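Local structure of uncharacterized protein VPA0106 (Vibrio parahaemolyticus, 3U07) at residues Pro57-Gln62 / Ile188-Glu193; Gly87-Ala92 / Val162-Arg167. The protein is of unknown function, belongs to a family that pairs a DUF1254 region with a DUF1214 region, and probably acts outside the cytoplasm. The protein carries 2 engineered substitutions. All coordinates share one frame; numbering follows the deposited sequence.

Contact 1: residues Pro57-Gln62 / Ile188-Glu193; sequences PLNEFQ and IRTLSE. Engineered in segment 57-62: Glu-60 (natural residue Arg).
Ile-188, on strand 187-190, gives the largest share of this contact, and its two branches meet two different residues of the 57-62 loop. The longer branch, CG1 and CD1, lies over one face of the Phe-61 ring. CD1 sits 3.7 Å from the centroid of the Phe-61 ring and only 10° off the ring normal, so the CH-pi contact is nearly centred, while Ile-188 CG1 approaches the far corner of the same ring, 3.5 Å from Phe-61 CZ. The extended end of the branch (chi2 173°) is what carries CD1 from that corner to the middle of the ring. The other branch, CG2, turns to the backbone of Asn-59 and packs 3.4 Å from Asn-59 O; it also lies 4.0 Å from Asn-59 CB. Between these two partners, Ile-188 CD1 comes within 3.8 Å of Glu-60 N; Glu-60 is an engineered residue whose CB points away from the strand. Two residues on, Thr-190 adds a looser van der Waals touch of its methyl CG2 against the amide nitrogen, 4.3 Å from Asn-59 ND2. Its hydroxyl is used within its own segment: Thr-190 is the N-cap of helix 191-195, and its OG1 accepts from Glu-193 N at 3.2 Å with an N-H...O angle of 155°. The interface of 243 Å² thus rests on van der Waals and CH-pi packing, and the touching parts run nearly antiparallel. Asn-59 OD1 accepts from the backbone N of Asp-90. In the fold, the loop following helix 26-52 is wedged between strand 82-90, which it meets through Leu-58, Asn-59 and Gln-62, and strand 187-190, an outermost strand of a mixed sheet, with Val-96 of strand 96-100 touching both Asn-59 and Ile-188.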
# COMPACT_ATOMS: atom_id res chain seq x y z
N PRO A 57 -19.13 -0.30 -7.32
CA PRO A 57 -19.98 0.38 -6.34
C PRO A 57 -19.11 0.77 -5.14
O PRO A 57 -18.18 0.06 -4.77
CB PRO A 57 -21.04 -0.67 -6.00
CG PRO A 57 -20.36 -1.97 -6.32
CD PRO A 57 -19.62 -1.67 -7.58
N LEU A 58 -19.41 1.93 -4.56
CA LEU A 58 -18.66 2.41 -3.41
C LEU A 58 -19.22 1.79 -2.13
O LEU A 58 -20.36 1.33 -2.10
CB LEU A 58 -18.72 3.94 -3.37
CG LEU A 58 -18.24 4.61 -4.66
CD1 LEU A 58 -18.44 6.12 -4.57
CD2 LEU A 58 -16.77 4.29 -4.91
N ASN A 59 -18.41 1.77 -1.08
CA ASN A 59 -18.82 1.21 0.21
C ASN A 59 -19.21 -0.26 0.08
O ASN A 59 -20.18 -0.71 0.69
CB ASN A 59 -19.97 2.03 0.81
CG ASN A 59 -19.52 3.41 1.27
OD1 ASN A 59 -18.42 3.57 1.79
ND2 ASN A 59 -20.39 4.40 1.10
N GLU A 60 -18.44 -0.98 -0.72
CA GLU A 60 -18.64 -2.41 -0.95
C GLU A 60 -17.29 -3.01 -1.33
O GLU A 60 -16.48 -2.35 -1.98
CB GLU A 60 -19.62 -2.67 -2.10
CG GLU A 60 -21.09 -2.48 -1.77
CD GLU A 60 -22.01 -2.86 -2.93
OE1 GLU A 60 -21.61 -3.73 -3.74
OE2 GLU A 60 -23.13 -2.31 -3.02
N PHE A 61 -17.05 -4.25 -0.92
CA PHE A 61 -15.82 -4.94 -1.28
C PHE A 61 -16.00 -5.32 -2.75
O PHE A 61 -17.08 -5.78 -3.14
CB PHE A 61 -15.65 -6.19 -0.42
CG PHE A 61 -15.45 -5.90 1.05
CD1 PHE A 61 -14.30 -5.24 1.49
CD2 PHE A 61 -16.42 -6.27 1.98
CE1 PHE A 61 -14.12 -4.96 2.85
CE2 PHE A 61 -16.25 -5.99 3.33
CZ PHE A 61 -15.10 -5.33 3.77
N GLN A 62 -14.98 -5.11 -3.56
CA GLN A 62 -15.06 -5.44 -4.99
C GLN A 62 -15.44 -6.89 -5.24
O GLN A 62 -14.65 -7.80 -5.00
CB GLN A 62 -13.73 -5.13 -5.67
CG GLN A 62 -13.57 -3.68 -6.07
CD GLN A 62 -12.12 -3.27 -6.18
OE1 GLN A 62 -11.27 -4.06 -6.59
NE2 GLN A 62 -11.82 -2.02 -5.83
N ILE A 188 -19.19 -3.87 5.25
CA ILE A 188 -19.14 -2.41 5.12
C ILE A 188 -20.58 -1.93 5.13
O ILE A 188 -21.39 -2.38 4.32
CB ILE A 188 -18.51 -1.94 3.80
CG1 ILE A 188 -17.06 -2.40 3.69
CG2 ILE A 188 -18.60 -0.41 3.71
CD1 ILE A 188 -16.45 -2.12 2.33
N ARG A 189 -20.90 -1.02 6.04
CA ARG A 189 -22.25 -0.49 6.14
C ARG A 189 -22.24 1.01 6.45
O ARG A 189 -21.37 1.49 7.18
CB ARG A 189 -23.02 -1.19 7.27
CG ARG A 189 -23.45 -2.62 6.98
CD ARG A 189 -24.04 -3.25 8.23
NE ARG A 189 -23.01 -3.60 9.20
CZ ARG A 189 -23.26 -4.04 10.43
NH1 ARG A 189 -24.51 -4.16 10.84
NH2 ARG A 189 -22.26 -4.36 11.24
N THR A 190 -23.18 1.75 5.88
CA THR A 190 -23.28 3.17 6.16
C THR A 190 -23.84 3.25 7.59
O THR A 190 -24.47 2.30 8.06
CB THR A 190 -24.28 3.89 5.22
OG1 THR A 190 -25.55 3.25 5.29
CG2 THR A 190 -23.76 3.88 3.80
N LEU A 191 -23.60 4.36 8.26
CA LEU A 191 -24.09 4.54 9.63
C LEU A 191 -25.60 4.28 9.70
O LEU A 191 -26.06 3.53 10.56
CB LEU A 191 -23.78 5.95 10.12
CG LEU A 191 -24.29 6.31 11.52
CD1 LEU A 191 -23.74 5.32 12.56
CD2 LEU A 191 -23.87 7.74 11.84
N SER A 192 -26.36 4.90 8.81
CA SER A 192 -27.81 4.72 8.82
C SER A 192 -28.17 3.25 8.68
O SER A 192 -29.00 2.74 9.44
CB SER A 192 -28.47 5.55 7.71
OG SER A 192 -27.98 5.18 6.43
N GLU A 193 -27.55 2.56 7.72
CA GLU A 193 -27.81 1.14 7.53
C GLU A 193 -27.46 0.39 8.81
O GLU A 193 -28.20 -0.48 9.26
CB GLU A 193 -26.96 0.57 6.38
CG GLU A 193 -27.27 -0.89 6.05
CD GLU A 193 -26.39 -1.45 4.93
OE1 GLU A 193 -25.95 -0.67 4.06
OE2 GLU A 193 -26.16 -2.68 4.92

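Contact 2: residues Gly87-Ala92 / Val162-Arg167; sequences GWLDVA and VKLMGR
Lys-163 lays the aliphatic part of its side chain across one face of the Trp-88 indole, the two side chains crossing at a slant. The CB of Lys-163 stands 3.7 Å from the centroid of the six-membered ring of Trp-88, 25° off the normal, a CH-pi contact displaced toward the rim. With CG anti to the backbone N and the chain extended through chi3, Lys-163 also brings CD to 3.6 Å from Trp-88 CH2. Beyond that, the ammonium end forms a cation-pi contact with Trp-307, and Phe-47 of helix 26-52 meets the indole edge-to-face. This pair is the non-hydrogen-bonded one of an antiparallel ladder, flanked by the hydrogen-bonded pairs Gly-87 with Leu-164 and Leu-89 with Val-162. Each flanking pair has two backbone bonds; Leu-89 N to Val-162 O is 2.8 Å long, close to straight (168°) and in the carbonyl plane. The strands belong to a four-stranded antiparallel sheet in which 82-90 is an outermost strand, and their short axes differ by 138° in direction, so the ladder is markedly twisted. On the opposite sheet face from Trp-88 and Lys-163, Leu-89 leans across both neighbours. Its CD2 is pressed to 3.4 Å from Val-162 CG2, tighter than usual carbon contact, while its CD1 lies 3.7 Å from Leu-164 CD1. The first torsions of Leu-89 and Val-162 both depart from staggered values, in keeping with the crowding between them. Val-96 and Val-98 of strand 96-100 pack on this face, against Leu-89 and Leu-164 respectively.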
# COMPACT_ATOMS: atom_id res chain seq x y z
N GLY A 87 -11.76 -2.28 -1.73
CA GLY A 87 -12.94 -1.48 -1.96
C GLY A 87 -12.63 -0.01 -1.77
O GLY A 87 -11.49 0.36 -1.48
N TRP A 88 -13.65 0.81 -1.96
CA TRP A 88 -13.53 2.25 -1.80
C TRP A 88 -14.67 2.71 -0.92
O TRP A 88 -15.83 2.40 -1.18
CB TRP A 88 -13.61 2.96 -3.15
CG TRP A 88 -12.44 2.72 -4.03
CD1 TRP A 88 -12.28 1.71 -4.94
CD2 TRP A 88 -11.24 3.51 -4.09
NE1 TRP A 88 -11.05 1.82 -5.56
CE2 TRP A 88 -10.40 2.92 -5.06
CE3 TRP A 88 -10.80 4.66 -3.42
CZ2 TRP A 88 -9.14 3.44 -5.38
CZ3 TRP A 88 -9.55 5.18 -3.74
CH2 TRP A 88 -8.73 4.56 -4.71
N LEU A 89 -14.33 3.43 0.14
CA LEU A 89 -15.32 3.96 1.06
C LEU A 89 -15.69 5.36 0.59
O LEU A 89 -14.87 6.05 -0.03
CB LEU A 89 -14.72 4.07 2.47
CG LEU A 89 -14.88 2.97 3.52
CD1 LEU A 89 -15.00 1.60 2.89
CD2 LEU A 89 -13.71 3.05 4.48
N ASP A 90 -16.93 5.76 0.85
CA ASP A 90 -17.37 7.11 0.51
C ASP A 90 -18.13 7.57 1.74
O ASP A 90 -19.20 7.04 2.04
CB ASP A 90 -18.30 7.12 -0.71
CG ASP A 90 -18.92 8.49 -0.95
OD1 ASP A 90 -18.39 9.51 -0.45
OD2 ASP A 90 -19.95 8.56 -1.65
N VAL A 91 -17.57 8.53 2.46
CA VAL A 91 -18.19 9.02 3.68
C VAL A 91 -18.80 10.42 3.52
O VAL A 91 -19.15 11.07 4.50
CB VAL A 91 -17.16 9.06 4.83
CG1 VAL A 91 -16.54 7.67 5.03
CG2 VAL A 91 -16.07 10.08 4.52
N ALA A 92 -18.94 10.87 2.27
CA ALA A 92 -19.50 12.19 1.99
C ALA A 92 -20.88 12.41 2.60
O ALA A 92 -21.10 13.39 3.31
CB ALA A 92 -19.57 12.42 0.48
N VAL A 162 -12.03 7.03 0.34
CA VAL A 162 -10.85 6.45 0.95
C VAL A 162 -10.66 5.03 0.43
O VAL A 162 -11.61 4.24 0.35
CB VAL A 162 -10.93 6.44 2.51
CG1 VAL A 162 -11.73 7.64 3.00
CG2 VAL A 162 -11.54 5.17 3.00
N LYS A 163 -9.43 4.70 0.05
CA LYS A 163 -9.15 3.37 -0.47
C LYS A 163 -8.98 2.38 0.67
O LYS A 163 -8.24 2.63 1.62
CB LYS A 163 -7.90 3.41 -1.36
CG LYS A 163 -7.48 2.06 -1.96
CD LYS A 163 -6.47 2.27 -3.08
CE LYS A 163 -5.73 0.98 -3.45
NZ LYS A 163 -6.61 -0.23 -3.46
N LEU A 164 -9.70 1.26 0.59
CA LEU A 164 -9.63 0.24 1.62
C LEU A 164 -9.03 -1.06 1.11
O LEU A 164 -9.36 -1.52 0.02
CB LEU A 164 -11.04 -0.04 2.16
CG LEU A 164 -11.21 -1.12 3.24
CD1 LEU A 164 -12.56 -0.94 3.94
CD2 LEU A 164 -11.11 -2.52 2.62
N MSE A 165 -8.13 -1.63 1.91
CA MSE A 165 -7.48 -2.90 1.58
C MSE A 165 -7.37 -3.74 2.83
O MSE A 165 -6.87 -3.29 3.86
CB MSE A 165 -6.08 -2.66 1.01
CG MSE A 165 -5.21 -3.92 0.92
SE MSE A 165 -5.52 -5.07 -0.62
CE MSE A 165 -3.88 -6.10 -0.51
N GLY A 166 -7.87 -4.97 2.76
CA GLY A 166 -7.78 -5.88 3.89
C GLY A 166 -6.94 -7.07 3.48
O GLY A 166 -7.05 -7.56 2.36
N ARG A 167 -6.07 -7.52 4.38
CA ARG A 167 -5.22 -8.68 4.11
C ARG A 167 -5.33 -9.67 5.25
O ARG A 167 -5.22 -9.30 6.42
CB ARG A 167 -3.75 -8.27 3.97
CG ARG A 167 -3.45 -7.28 2.86
CD ARG A 167 -1.97 -6.92 2.86
NE ARG A 167 -1.66 -5.82 1.96
CZ ARG A 167 -0.43 -5.45 1.61
NH1 ARG A 167 0.62 -6.10 2.10
NH2 ARG A 167 -0.25 -4.42 0.79

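Contact 2 is nested along the chain inside the loop closed by contact 1: the order is 57-62, 87-92, 162-167, 188-193, all within the DUF1254 region. The centres of contacts 1 and 2 lie about 9 Å apart, with contact 2 deeply buried and contact 1 nearer the surface. Segment 57-62 connects them directly, since Asn-59 N lies 2.7 Å from Trp-88 O, a probable hydrogen bond. Contact 2 joins two neighbouring strands of the antiparallel sheet, whereas contact 1 reaches strand 187-190 of the mixed sheet. Strand 96-100 of that second sheet touches side chains from both contacts, so the loop and strand 96-100 both lie where the two sheets pack together.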